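Local coordinates for glycoside hydrolase family 88 protein (Bacteroides vulgatus, PDB 4Q88), which is of unknown function but is probably a hydrolase, a member of glycoside hydrolase family 88 with a six-hairpin helical fold, at residues T238-M243 with G289-D294; M243-A248 with D294-I299; I19-N24 with T55-Y60; Y44-M49 with C103-A108. All coordinates share one frame; numbering follows the deposited sequence. Where two conformers were deposited one is given.

The four contacts form two groups in a chain built mostly of helices, as in the (alpha/alpha)6 barrels of this clan. Interactions 3 and 4 interlock near the N-terminus: helix 39-55 carries the first segment of interaction 4 and ends in the second of interaction 3, their centres lie about 15 Å apart, and N24 is hydrogen-bonded to Y44 and N48. Interactions 1 and 2, about 8 Å apart between centres, set helix 233-249 against the loop before helix 293-311 and that helix's first turns; L291 touches A244 and Y296. The groups stand 25 to 29 Å apart between centres and follow in series, so each ties together its own part of the framework.

Interaction 1. Residues T238-M243 with G289-D294; sequences TRFQTM and GLLNAD
The ring of F240 overlaps the branched end of L291: CE2 of F240 lies 3.9 Å from CG of L291, with CD1 of the same leucine at 4.0 Å. The two side chains cross at about a right angle. Set trans to the backbone N (chi1 180°), CG of F240 carries the ring off helix 233-249 toward the loop, where CE2 also comes within 4.4 Å of CB of L290. The F240 ring also stacks on F216 of helix 209-225. Q241 provides the polar link. Its chain runs extended beyond CG, and NE2 donates to the backbone O of L290 at 2.8 Å, nearly straight at 160°. The nitrogen lies in the carbonyl plane on a lone pair, and the acceptor lies close to the glutamine's amide plane. Two helix-end motifs bound the loop: G289, at positive phi, is the C-prime residue of a Schellman motif ending helix 272-287, and OD1 of N292 accepts from I295 N at the start of the next helix. The chemistry is thus divided: aromatic and leucine carbons supply apolar packing on the buried side, while one well-aligned hydrogen bond from NE2 of Q241 satisfies the L290 carbonyl at the more exposed side.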
loop_
_atom_site.group_PDB
_atom_site.type_symbol
_atom_site.label_atom_id
_atom_site.label_comp_id
_atom_site.label_asym_id
_atom_site.label_seq_id
_atom_site.Cartn_x
_atom_site.Cartn_y
_atom_site.Cartn_z
ATOM N N THR A 238 -5.714 2.617 -17.329
ATOM C CA THR A 238 -6.977 1.970 -17.566
ATOM C C THR A 238 -7.349 1.063 -16.389
ATOM O O THR A 238 -8.498 1.108 -15.950
ATOM C CB THR A 238 -6.932 1.128 -18.838
ATOM O OG1 THR A 238 -6.850 2.012 -19.952
ATOM C CG2 THR A 238 -8.168 0.311 -18.966
ATOM N N ARG A 239 -6.366 0.362 -15.848
ATOM C CA ARG A 239 -6.631 -0.501 -14.704
ATOM C C ARG A 239 -7.032 0.359 -13.506
ATOM O O ARG A 239 -8.012 0.033 -12.807
ATOM C CB ARG A 239 -5.455 -1.407 -14.396
ATOM C CG ARG A 239 -5.635 -2.286 -13.170
ATOM C CD ARG A 239 -6.778 -3.261 -13.279
ATOM N NE ARG A 239 -6.810 -3.942 -14.567
ATOM C CZ ARG A 239 -6.016 -4.940 -14.934
ATOM N NH1 ARG A 239 -5.174 -5.485 -14.081
ATOM N NH2 ARG A 239 -6.149 -5.467 -16.141
ATOM N N PHE A 240 -6.282 1.429 -13.251
ATOM C CA PHE A 240 -6.612 2.331 -12.140
ATOM C C PHE A 240 -8.015 2.928 -12.249
ATOM O O PHE A 240 -8.767 2.973 -11.270
ATOM C CB PHE A 240 -5.549 3.429 -12.091
ATOM C CG PHE A 240 -5.762 4.429 -11.012
ATOM C CD1 PHE A 240 -5.481 4.118 -9.683
ATOM C CD2 PHE A 240 -6.118 5.714 -11.334
ATOM C CE1 PHE A 240 -5.609 5.068 -8.672
ATOM C CE2 PHE A 240 -6.271 6.669 -10.316
ATOM C CZ PHE A 240 -6.024 6.335 -8.994
ATOM N N GLN A 241 -8.366 3.422 -13.429
ATOM C CA GLN A 241 -9.673 4.016 -13.633
ATOM C C GLN A 241 -10.811 3.003 -13.483
ATOM O O GLN A 241 -11.872 3.330 -12.934
ATOM C CB GLN A 241 -9.741 4.697 -14.982
ATOM C CG GLN A 241 -8.863 5.938 -15.021
ATOM C CD GLN A 241 -8.753 6.510 -16.429
ATOM O OE1 GLN A 241 -8.821 5.754 -17.460
ATOM N NE2 GLN A 241 -8.516 7.816 -16.505
ATOM N N THR A 242 -10.602 1.796 -14.005
ATOM C CA THR A 242 -11.624 0.736 -13.849
ATOM C C THR A 242 -11.798 0.302 -12.424
ATOM O O THR A 242 -12.927 0.111 -11.950
ATOM C CB THR A 242 -11.213 -0.455 -14.685
ATOM O OG1 THR A 242 -11.069 -0.059 -16.055
ATOM C CG2 THR A 242 -12.229 -1.560 -14.584
HETATM N N MSE A 243 -10.686 0.132 -11.685
HETATM C CA MSE A 243 -10.802 -0.196 -10.288
HETATM C C MSE A 243 -11.491 0.897 -9.522
HETATM O O MSE A 243 -12.303 0.642 -8.638
HETATM C CB MSE A 243 -9.423 -0.426 -9.613
HETATM C CG MSE A 243 -8.667 -1.608 -10.178
HETATM SE SE MSE A 243 -7.110 -1.942 -9.016
HETATM C CE MSE A 243 -8.055 -2.576 -7.401
ATOM N N GLY A 289 -5.617 14.309 -12.111
ATOM C CA GLY A 289 -6.364 14.406 -13.358
ATOM C C GLY A 289 -6.769 13.129 -14.088
ATOM O O GLY A 289 -7.145 13.183 -15.261
ATOM N N LEU A 290 -6.772 11.999 -13.376
ATOM C CA LEU A 290 -7.104 10.697 -13.931
ATOM C C LEU A 290 -8.489 10.210 -13.525
ATOM O O LEU A 290 -9.042 9.290 -14.158
ATOM C CB LEU A 290 -6.029 9.678 -13.492
ATOM C CG LEU A 290 -4.647 9.867 -14.092
ATOM C CD1 LEU A 290 -3.820 8.673 -13.639
ATOM C CD2 LEU A 290 -4.670 9.936 -15.626
ATOM N N LEU A 291 -9.084 10.870 -12.517
ATOM C CA LEU A 291 -10.440 10.604 -12.092
ATOM C C LEU A 291 -11.245 11.878 -12.034
ATOM O O LEU A 291 -10.768 12.911 -11.499
ATOM C CB LEU A 291 -10.428 9.976 -10.695
ATOM C CG LEU A 291 -9.641 8.714 -10.499
ATOM C CD1 LEU A 291 -9.710 8.319 -9.034
ATOM C CD2 LEU A 291 -10.199 7.591 -11.381
ATOM N N ASN A 292 -12.447 11.816 -12.587
ATOM C CA ASN A 292 -13.327 12.955 -12.652
ATOM C C ASN A 292 -13.696 13.466 -11.249
ATOM O O ASN A 292 -14.230 12.713 -10.411
ATOM C CB ASN A 292 -14.598 12.621 -13.458
ATOM C CG ASN A 292 -15.548 13.786 -13.535
ATOM O OD1 ASN A 292 -16.302 14.062 -12.610
ATOM N ND2 ASN A 292 -15.487 14.518 -14.652
ATOM N N ALA A 293 -13.401 14.736 -10.989
ATOM C CA ALA A 293 -13.642 15.307 -9.649
ATOM C C ALA A 293 -15.100 15.296 -9.204
ATOM O O ALA A 293 -15.384 15.104 -8.036
ATOM C CB ALA A 293 -13.065 16.742 -9.556
ATOM N N ASP A 294 -16.043 15.566 -10.104
ATOM C CA ASP A 294 -17.427 15.627 -9.727
ATOM C C ASP A 294 -17.960 14.222 -9.378
ATOM O O ASP A 294 -18.714 14.068 -8.433
ATOM C CB ASP A 294 -18.248 16.248 -10.856
ATOM C CG ASP A 294 -17.916 17.725 -11.070
ATOM O OD1 ASP A 294 -17.593 18.437 -10.083
ATOM O OD2 ASP A 294 -17.979 18.163 -12.233
#

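Interaction 2. Residues M243-A248 with D294-I299; sequences MAKSIA and DIYSPI
Y296 holds CG anti to its carbonyl carbon (chi1 -67°), which projects the ring from helix 293-311 onto A244, K245 and A248, while in I299 CG1 is likewise anti to the carbonyl carbon and chi2 of -62° folds CD1 back toward A248. The phenol end reaches furthest. Its OH comes 3.4 Å from CA of K245, and CZ packs at 4.1 Å from CB of A244. K245 N is equally near the hydroxyl, but the angle is too poor for a hydrogen bond, so the approach is one of van der Waals packing. Beside the phenol carbon, at the ring edge and near its plane, CB of A248 lies 3.9 Å from CE1 of Y296, and the same methyl lies 4.0 Å from CD1 of I299. A244 and A248, one turn apart, thus present small methyls to a bulky aromatic, consistent with axes that stay 11.2 Å apart and cross at 43°. Replacing Y296 by alanine removes the ring, which would probably open a gap beside A244 and K245 and leave the A248 methyl without its aromatic neighbour. CG2 of I295 covers one face of the ring, toward the rim. Behind the contact, A244 and I247 rest on F282 of helix 272-287 and on F216 of helix 209-225, Y296 touches I286, and S246 and I247 face L186 of strand 186-187.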
loop_
_atom_site.group_PDB
_atom_site.type_symbol
_atom_site.label_atom_id
_atom_site.label_comp_id
_atom_site.label_asym_id
_atom_site.label_seq_id
_atom_site.Cartn_x
_atom_site.Cartn_y
_atom_site.Cartn_z
HETATM N N MSE A 243 -10.686 0.132 -11.685
HETATM C CA MSE A 243 -10.802 -0.196 -10.288
HETATM C C MSE A 243 -11.491 0.897 -9.522
HETATM O O MSE A 243 -12.303 0.642 -8.638
HETATM C CB MSE A 243 -9.423 -0.426 -9.613
HETATM C CG MSE A 243 -8.667 -1.608 -10.178
HETATM SE SE MSE A 243 -7.110 -1.942 -9.016
HETATM C CE MSE A 243 -8.055 -2.576 -7.401
ATOM N N ALA A 244 -11.219 2.152 -9.869
ATOM C CA ALA A 244 -11.860 3.267 -9.172
ATOM C C ALA A 244 -13.389 3.169 -9.254
ATOM O O ALA A 244 -14.108 3.367 -8.245
ATOM C CB ALA A 244 -11.404 4.626 -9.755
ATOM N N LYS A 245 -13.869 2.860 -10.432
ATOM C CA LYS A 245 -15.284 2.748 -10.645
ATOM C C LYS A 245 -15.861 1.525 -9.818
ATOM O O LYS A 245 -16.947 1.643 -9.170
ATOM C CB LYS A 245 -15.572 2.577 -12.110
ATOM C CG LYS A 245 -17.046 2.646 -12.418
ATOM C CD LYS A 245 -17.321 2.815 -13.902
ATOM C CE LYS A 245 -18.818 3.008 -14.122
ATOM N NZ LYS A 245 -19.151 2.948 -15.576
ATOM N N SER A 246 -15.189 0.375 -9.887
ATOM C CA SER A 246 -15.676 -0.810 -9.158
ATOM C C SER A 246 -15.642 -0.623 -7.642
ATOM O O SER A 246 -16.563 -1.083 -6.867
ATOM C CB SER A 246 -14.872 -2.009 -9.588
ATOM O OG SER A 246 -15.028 -2.200 -10.976
ATOM N N ILE A 247 -14.576 0.006 -7.188
ATOM C CA ILE A 247 -14.434 0.287 -5.751
ATOM C C ILE A 247 -15.534 1.285 -5.325
ATOM O O ILE A 247 -16.195 1.116 -4.290
ATOM C CB ILE A 247 -13.032 0.787 -5.417
ATOM C CG1 ILE A 247 -11.981 -0.298 -5.666
ATOM C CG2 ILE A 247 -12.997 1.331 -4.010
ATOM C CD1 ILE A 247 -10.567 0.266 -5.763
ATOM N N ALA A 248 -15.699 2.371 -6.073
ATOM C CA ALA A 248 -16.718 3.343 -5.708
ATOM C C ALA A 248 -18.124 2.724 -5.507
ATOM O O ALA A 248 -18.856 3.027 -4.527
ATOM C CB ALA A 248 -16.755 4.478 -6.716
ATOM N N ASP A 294 -16.043 15.566 -10.104
ATOM C CA ASP A 294 -17.427 15.627 -9.727
ATOM C C ASP A 294 -17.960 14.222 -9.378
ATOM O O ASP A 294 -18.714 14.068 -8.433
ATOM C CB ASP A 294 -18.248 16.248 -10.856
ATOM C CG ASP A 294 -17.916 17.725 -11.070
ATOM O OD1 ASP A 294 -17.593 18.437 -10.083
ATOM O OD2 ASP A 294 -17.979 18.163 -12.233
ATOM N N ILE A 295 -17.537 13.213 -10.124
ATOM C CA ILE A 295 -17.977 11.843 -9.869
ATOM C C ILE A 295 -17.379 11.307 -8.563
ATOM O O ILE A 295 -18.086 10.741 -7.739
ATOM C CB ILE A 295 -17.596 10.922 -11.045
ATOM C CG1 ILE A 295 -18.457 11.286 -12.248
ATOM C CG2 ILE A 295 -17.763 9.445 -10.638
ATOM C CD1 ILE A 295 -18.015 10.610 -13.528
ATOM N N TYR A 296 -16.096 11.505 -8.367
ATOM C CA TYR A 296 -15.409 10.870 -7.237
ATOM C C TYR A 296 -15.311 11.714 -5.990
ATOM O O TYR A 296 -14.988 11.173 -4.953
ATOM C CB TYR A 296 -14.052 10.327 -7.632
ATOM C CG TYR A 296 -14.210 9.178 -8.597
ATOM C CD1 TYR A 296 -14.597 7.923 -8.144
ATOM C CD2 TYR A 296 -14.049 9.356 -9.944
ATOM C CE1 TYR A 296 -14.824 6.880 -9.029
ATOM C CE2 TYR A 296 -14.236 8.314 -10.836
ATOM C CZ TYR A 296 -14.645 7.068 -10.352
ATOM O OH TYR A 296 -14.808 6.058 -11.234
ATOM N N SER A 297 -15.546 13.030 -6.073
ATOM C CA SER A 297 -15.430 13.864 -4.844
ATOM C C SER A 297 -16.467 13.432 -3.739
ATOM O O SER A 297 -16.120 13.341 -2.603
ATOM C CB SER A 297 -15.344 15.399 -5.157
ATOM O OG SER A 297 -14.131 15.782 -5.849
ATOM N N PRO A 298 -17.693 13.040 -4.073
ATOM C CA PRO A 298 -18.609 12.494 -3.056
ATOM C C PRO A 298 -18.132 11.204 -2.349
ATOM O O PRO A 298 -18.389 10.972 -1.153
ATOM C CB PRO A 298 -19.884 12.197 -3.839
ATOM C CG PRO A 298 -19.784 13.044 -5.061
ATOM C CD PRO A 298 -18.342 13.191 -5.385
ATOM N N ILE A 299 -17.457 10.355 -3.108
ATOM C CA ILE A 299 -16.890 9.115 -2.546
ATOM C C ILE A 299 -15.809 9.488 -1.515
ATOM O O ILE A 299 -15.755 8.926 -0.401
ATOM C CB ILE A 299 -16.265 8.244 -3.679
ATOM C CG1 ILE A 299 -17.286 7.963 -4.757
ATOM C CG2 ILE A 299 -15.619 6.976 -3.147
ATOM C CD1 ILE A 299 -18.515 7.193 -4.349
#

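Interaction 3. Residues I19-N24 with T55-Y60; sequences IIHRVN and TGNKDY
H21 and Y60 meet rim to rim through a hydrogen bond between ND1 of H21 and OH of Y60, 2.7 Å long and nearly straight at 168°; either atom could be the donor. The hydroxyl lies at the imidazole edge near its plane: chi1 of H21 (-69°) and the ring's turn about CB-CG together bring ND1 to it. Y60 OH is gripped a second time by Q25 NE2. The phenol ring is also clasped between two asparagines. N24 has an unusual, unstaggered chi1 of -145° that places ND2 over the ring centre, 3.4 Å above the Y60 ring plane; its OD1 is hydrogen-bonded to Y44 OH and ND2 to N48 OD1. CG of N57 covers the opposite face toward the rim, and OD1 of N57 accepts from Y60 N at 2.9 Å, a capping bond that helps hold this amide at the start of helix 58-70. T55 adds its methyl: CG2 lies 4.1 Å from CE1 of H21, while OG1 takes N57 N in an ST turn and also pairs with V51 O. A phenylalanine at Y60 is likely to leave ND1 of H21 and Q25 NE2 without their shared partner. Helix 13-30 is thereby joined to the turn linking helices 39-55 and 58-70.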
loop_
_atom_site.group_PDB
_atom_site.type_symbol
_atom_site.label_atom_id
_atom_site.label_comp_id
_atom_site.label_asym_id
_atom_site.label_seq_id
_atom_site.Cartn_x
_atom_site.Cartn_y
_atom_site.Cartn_z
ATOM N N ILE A 19 -3.929 16.997 12.510
ATOM C CA ILE A 19 -4.226 15.542 12.531
ATOM C C ILE A 19 -2.997 14.729 12.154
ATOM O O ILE A 19 -2.613 13.806 12.879
ATOM C CB ILE A 19 -5.396 15.197 11.601
ATOM C CG1 ILE A 19 -6.700 15.754 12.214
ATOM C CG2 ILE A 19 -5.483 13.683 11.405
ATOM C CD1 ILE A 19 -7.901 15.735 11.294
ATOM N N ILE A 20 -2.357 15.118 11.043
ATOM C CA ILE A 20 -1.181 14.416 10.560
ATOM C C ILE A 20 -0.105 14.401 11.629
ATOM O O ILE A 20 0.458 13.354 11.968
ATOM C CB ILE A 20 -0.703 15.036 9.236
ATOM C CG1 ILE A 20 -1.703 14.678 8.128
ATOM C CG2 ILE A 20 0.663 14.524 8.850
ATOM C CD1 ILE A 20 -1.450 15.403 6.827
ATOM N N HIS A 21 0.171 15.560 12.198
ATOM C CA HIS A 21 1.209 15.609 13.205
ATOM C C HIS A 21 0.812 14.873 14.499
ATOM O O HIS A 21 1.655 14.229 15.096
ATOM C CB HIS A 21 1.604 17.057 13.484
ATOM C CG HIS A 21 2.309 17.709 12.355
ATOM N ND1 HIS A 21 3.513 17.254 11.875
ATOM C CD2 HIS A 21 2.004 18.802 11.622
ATOM C CE1 HIS A 21 3.932 18.051 10.910
ATOM N NE2 HIS A 21 3.017 18.972 10.708
ATOM N N ARG A 22 -0.458 14.961 14.915
ATOM C CA ARG A 22 -0.943 14.233 16.098
ATOM C C ARG A 22 -0.689 12.734 15.955
ATOM O O ARG A 22 -0.081 12.079 16.816
ATOM C CB ARG A 22 -2.433 14.488 16.306
ATOM C CG ARG A 22 -2.927 13.918 17.611
ATOM C CD ARG A 22 -4.429 13.849 17.761
ATOM N NE ARG A 22 -5.206 14.840 17.021
ATOM C CZ ARG A 22 -6.478 14.662 16.681
ATOM N NH1 ARG A 22 -7.128 13.542 17.003
ATOM N NH2 ARG A 22 -7.108 15.580 15.973
ATOM N N VAL A 23 -1.116 12.190 14.814
ATOM C CA VAL A 23 -0.954 10.746 14.526
ATOM C C VAL A 23 0.499 10.332 14.424
ATOM O O VAL A 23 0.907 9.333 15.026
ATOM C CB VAL A 23 -1.712 10.358 13.233
ATOM C CG1 VAL A 23 -1.410 8.931 12.784
ATOM C CG2 VAL A 23 -3.197 10.585 13.411
ATOM N N ASN A 24 1.295 11.119 13.703
ATOM C CA ASN A 24 2.663 10.724 13.458
ATOM C C ASN A 24 3.513 10.894 14.708
ATOM O O ASN A 24 4.374 10.055 14.974
ATOM C CB ASN A 24 3.284 11.451 12.261
ATOM C CG ASN A 24 4.248 10.558 11.485
ATOM O OD1 ASN A 24 4.128 9.314 11.510
ATOM N ND2 ASN A 24 5.226 11.168 10.822
ATOM N N THR A 55 5.585 17.867 4.274
ATOM C CA THR A 55 5.900 18.788 5.369
ATOM C C THR A 55 7.357 19.215 5.485
ATOM O O THR A 55 7.674 20.209 6.147
ATOM C CB THR A 55 5.518 18.195 6.759
ATOM O OG1 THR A 55 6.385 17.097 7.093
ATOM C CG2 THR A 55 4.037 17.802 6.840
ATOM N N GLY A 56 8.260 18.443 4.927
ATOM C CA GLY A 56 9.671 18.686 5.098
ATOM C C GLY A 56 10.229 18.516 6.485
ATOM O O GLY A 56 11.327 18.995 6.774
ATOM N N ASN A 57 9.515 17.810 7.343
ATOM C CA ASN A 57 9.864 17.736 8.744
ATOM C C ASN A 57 11.140 16.917 8.928
ATOM O O ASN A 57 11.177 15.729 8.620
ATOM C CB ASN A 57 8.689 17.173 9.553
ATOM C CG ASN A 57 8.962 17.136 11.049
ATOM O OD1 ASN A 57 9.886 16.483 11.503
ATOM N ND2 ASN A 57 8.136 17.830 11.822
ATOM N N LYS A 58 12.218 17.541 9.440
ATOM C CA LYS A 58 13.494 16.818 9.559
ATOM C C LYS A 58 13.550 15.767 10.653
ATOM O O LYS A 58 14.324 14.840 10.539
ATOM C CB LYS A 58 14.686 17.785 9.700
ATOM C CG LYS A 58 15.024 18.501 8.402
ATOM C CD LYS A 58 16.056 19.612 8.653
ATOM C CE LYS A 58 16.413 20.393 7.389
ATOM N NZ LYS A 58 15.366 21.385 6.989
ATOM N N ASP A 59 12.741 15.895 11.703
ATOM C CA ASP A 59 12.672 14.849 12.742
ATOM C C ASP A 59 12.014 13.570 12.192
ATOM O O ASP A 59 12.437 12.456 12.476
ATOM C CB ASP A 59 11.876 15.357 13.951
ATOM C CG ASP A 59 12.607 16.491 14.687
ATOM O OD1 ASP A 59 13.850 16.513 14.692
ATOM O OD2 ASP A 59 11.932 17.379 15.196
ATOM N N TYR A 60 10.972 13.750 11.399
ATOM C CA TYR A 60 10.280 12.603 10.806
ATOM C C TYR A 60 11.232 11.920 9.841
ATOM O O TYR A 60 11.336 10.710 9.815
ATOM C CB TYR A 60 8.991 13.010 10.075
ATOM C CG TYR A 60 7.880 13.586 10.909
ATOM C CD1 TYR A 60 7.784 13.370 12.288
ATOM C CD2 TYR A 60 6.873 14.281 10.306
ATOM C CE1 TYR A 60 6.728 13.904 13.025
ATOM C CE2 TYR A 60 5.839 14.821 11.031
ATOM C CZ TYR A 60 5.774 14.635 12.394
ATOM O OH TYR A 60 4.732 15.205 13.093
#

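Interaction 4. Residues Y44-M49 with C103-A108; sequences YHTGNM and CFQTYA
Q105 is the first residue of the second helix to touch the first, its extended chain bringing OE1 to 3.6 Å from the CG2 methyl of T46, the two side chains meeting at a slant. The other end of that amide is held outside the contact, where NE2 of Q105 bonds to the backbone oxygens of Y146 and M147. The T46 hydroxyl is bonded to V43 O and Y146 OH, and it is the methyl that meets the glutamine. T106 follows and carries the largest share. CA of T106 lies 6.2 Å from CA of T46, the nearest such pair, and OG1 of T106, set anti to the carbonyl carbon (chi1 -69°), faces the helix surface between H45 and M49. It stands 3.5 Å from CB of H45 and 3.8 Å from CG of M49. The CG2 methyl of T106 fits the same place, 3.9 Å from CG of selenomethionine M49. Of the H45 side chain, it is CB that meets T106; ND1 is hydrogen-bonded to S64 OG. The axes of the two segments run at 28° to each other, 9.0 Å apart at closest, and W67 of helix 58-70 also packs on T106. All five touching residues are buried, yet none forms a hydrogen bond across the two segments: the small T106 and T46 groups are consistent with the close approach, and H45 ND1, T46 OG1 and Q105 NE2 have hydrogen-bond partners outside both segments.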
loop_
_atom_site.group_PDB
_atom_site.type_symbol
_atom_site.label_atom_id
_atom_site.label_comp_id
_atom_site.label_asym_id
_atom_site.label_seq_id
_atom_site.Cartn_x
_atom_site.Cartn_y
_atom_site.Cartn_z
ATOM N N TYR A 44 4.543 1.434 7.286
ATOM C CA TYR A 44 4.490 2.622 8.135
ATOM C C TYR A 44 5.497 3.649 7.531
ATOM O O TYR A 44 5.153 4.822 7.309
ATOM C CB TYR A 44 4.781 2.368 9.610
ATOM C CG TYR A 44 5.106 3.723 10.231
ATOM C CD1 TYR A 44 4.104 4.644 10.506
ATOM C CD2 TYR A 44 6.434 4.120 10.366
ATOM C CE1 TYR A 44 4.421 5.944 10.969
ATOM C CE2 TYR A 44 6.762 5.397 10.834
ATOM C CZ TYR A 44 5.756 6.292 11.133
ATOM O OH TYR A 44 6.077 7.565 11.508
ATOM N N HIS A 45 6.729 3.194 7.224
ATOM C CA HIS A 45 7.727 4.118 6.641
ATOM C C HIS A 45 7.298 4.709 5.327
ATOM O O HIS A 45 7.642 5.842 5.066
ATOM C CB HIS A 45 9.133 3.533 6.609
ATOM C CG HIS A 45 9.718 3.450 7.973
ATOM N ND1 HIS A 45 10.276 4.549 8.589
ATOM C CD2 HIS A 45 9.666 2.476 8.910
ATOM C CE1 HIS A 45 10.643 4.216 9.811
ATOM N NE2 HIS A 45 10.251 2.974 10.039
ATOM N N THR A 46 6.600 3.986 4.452
ATOM C CA THR A 46 5.995 4.647 3.265
ATOM C C THR A 46 5.065 5.819 3.631
ATOM O O THR A 46 5.099 6.877 2.989
ATOM C CB THR A 46 5.296 3.651 2.279
ATOM O OG1 THR A 46 4.073 3.116 2.812
ATOM C CG2 THR A 46 6.229 2.535 1.932
ATOM N N GLY A 47 4.277 5.673 4.681
ATOM C CA GLY A 47 3.473 6.764 5.182
ATOM C C GLY A 47 4.288 7.914 5.707
ATOM O O GLY A 47 4.046 9.083 5.392
ATOM N N ASN A 48 5.306 7.585 6.497
ATOM C CA ASN A 48 6.201 8.624 7.030
ATOM C C ASN A 48 6.898 9.395 5.920
ATOM O O ASN A 48 7.016 10.630 5.966
ATOM C CB ASN A 48 7.218 8.019 7.981
ATOM C CG ASN A 48 7.982 9.090 8.760
ATOM O OD1 ASN A 48 7.386 9.988 9.333
ATOM N ND2 ASN A 48 9.271 8.977 8.800
HETATM N N MSE A 49 7.349 8.699 4.867
HETATM C CA MSE A 49 8.002 9.399 3.767
HETATM C C MSE A 49 7.012 10.327 3.037
HETATM O O MSE A 49 7.383 11.423 2.511
HETATM C CB MSE A 49 8.649 8.326 2.838
HETATM C CG MSE A 49 9.825 7.512 3.403
HETATM SE SE MSE A 49 11.164 8.751 4.153
HETATM C CE MSE A 49 11.601 9.892 2.654
ATOM N N CYS A 103 10.683 -2.373 2.181
ATOM C CA CYS A 103 11.666 -1.493 2.772
ATOM C C CYS A 103 12.469 -0.736 1.699
ATOM O O CYS A 103 12.880 0.444 1.898
ATOM C CB CYS A 103 12.603 -2.237 3.732
ATOM S SG CYS A 103 13.565 -3.528 2.970
ATOM N N PHE A 104 12.693 -1.368 0.554
ATOM C CA PHE A 104 13.467 -0.733 -0.535
ATOM C C PHE A 104 12.827 0.553 -1.079
ATOM O O PHE A 104 13.551 1.417 -1.661
ATOM C CB PHE A 104 13.684 -1.684 -1.730
ATOM C CG PHE A 104 14.387 -2.985 -1.429
ATOM C CD1 PHE A 104 15.196 -3.156 -0.339
ATOM C CD2 PHE A 104 14.264 -4.057 -2.332
ATOM C CE1 PHE A 104 15.824 -4.353 -0.083
ATOM C CE2 PHE A 104 14.878 -5.256 -2.085
ATOM C CZ PHE A 104 15.691 -5.408 -0.975
ATOM N N GLN A 105 11.514 0.702 -0.903
ATOM C CA GLN A 105 10.854 1.934 -1.325
ATOM C C GLN A 105 11.414 3.111 -0.522
ATOM O O GLN A 105 11.760 4.162 -1.078
ATOM C CB GLN A 105 9.333 1.855 -1.099
ATOM C CG GLN A 105 8.664 0.736 -1.886
ATOM C CD GLN A 105 7.137 0.785 -1.797
ATOM O OE1 GLN A 105 6.550 1.841 -1.626
ATOM N NE2 GLN A 105 6.502 -0.375 -1.885
ATOM N N THR A 106 11.517 2.915 0.764
ATOM C CA THR A 106 11.997 3.965 1.661
ATOM C C THR A 106 13.537 4.183 1.477
ATOM O O THR A 106 14.034 5.338 1.517
ATOM C CB THR A 106 11.626 3.603 3.113
ATOM O OG1 THR A 106 10.194 3.686 3.262
ATOM C CG2 THR A 106 12.238 4.560 4.070
ATOM N N TYR A 107 14.277 3.094 1.235
ATOM C CA TYR A 107 15.723 3.225 1.005
ATOM C C TYR A 107 15.953 4.042 -0.273
ATOM O O TYR A 107 16.796 4.946 -0.276
ATOM C CB TYR A 107 16.465 1.901 0.928
ATOM C CG TYR A 107 16.280 0.964 2.118
ATOM C CD1 TYR A 107 15.855 1.440 3.357
ATOM C CD2 TYR A 107 16.555 -0.381 2.004
ATOM C CE1 TYR A 107 15.750 0.578 4.472
ATOM C CE2 TYR A 107 16.397 -1.247 3.082
ATOM C CZ TYR A 107 16.017 -0.758 4.324
ATOM O OH TYR A 107 15.899 -1.630 5.408
ATOM N N ALA A 108 15.191 3.771 -1.334
ATOM C CA ALA A 108 15.285 4.590 -2.556
ATOM C C ALA A 108 14.917 6.059 -2.330
ATOM O O ALA A 108 15.605 6.997 -2.830
ATOM C CB ALA A 108 14.394 4.028 -3.646
#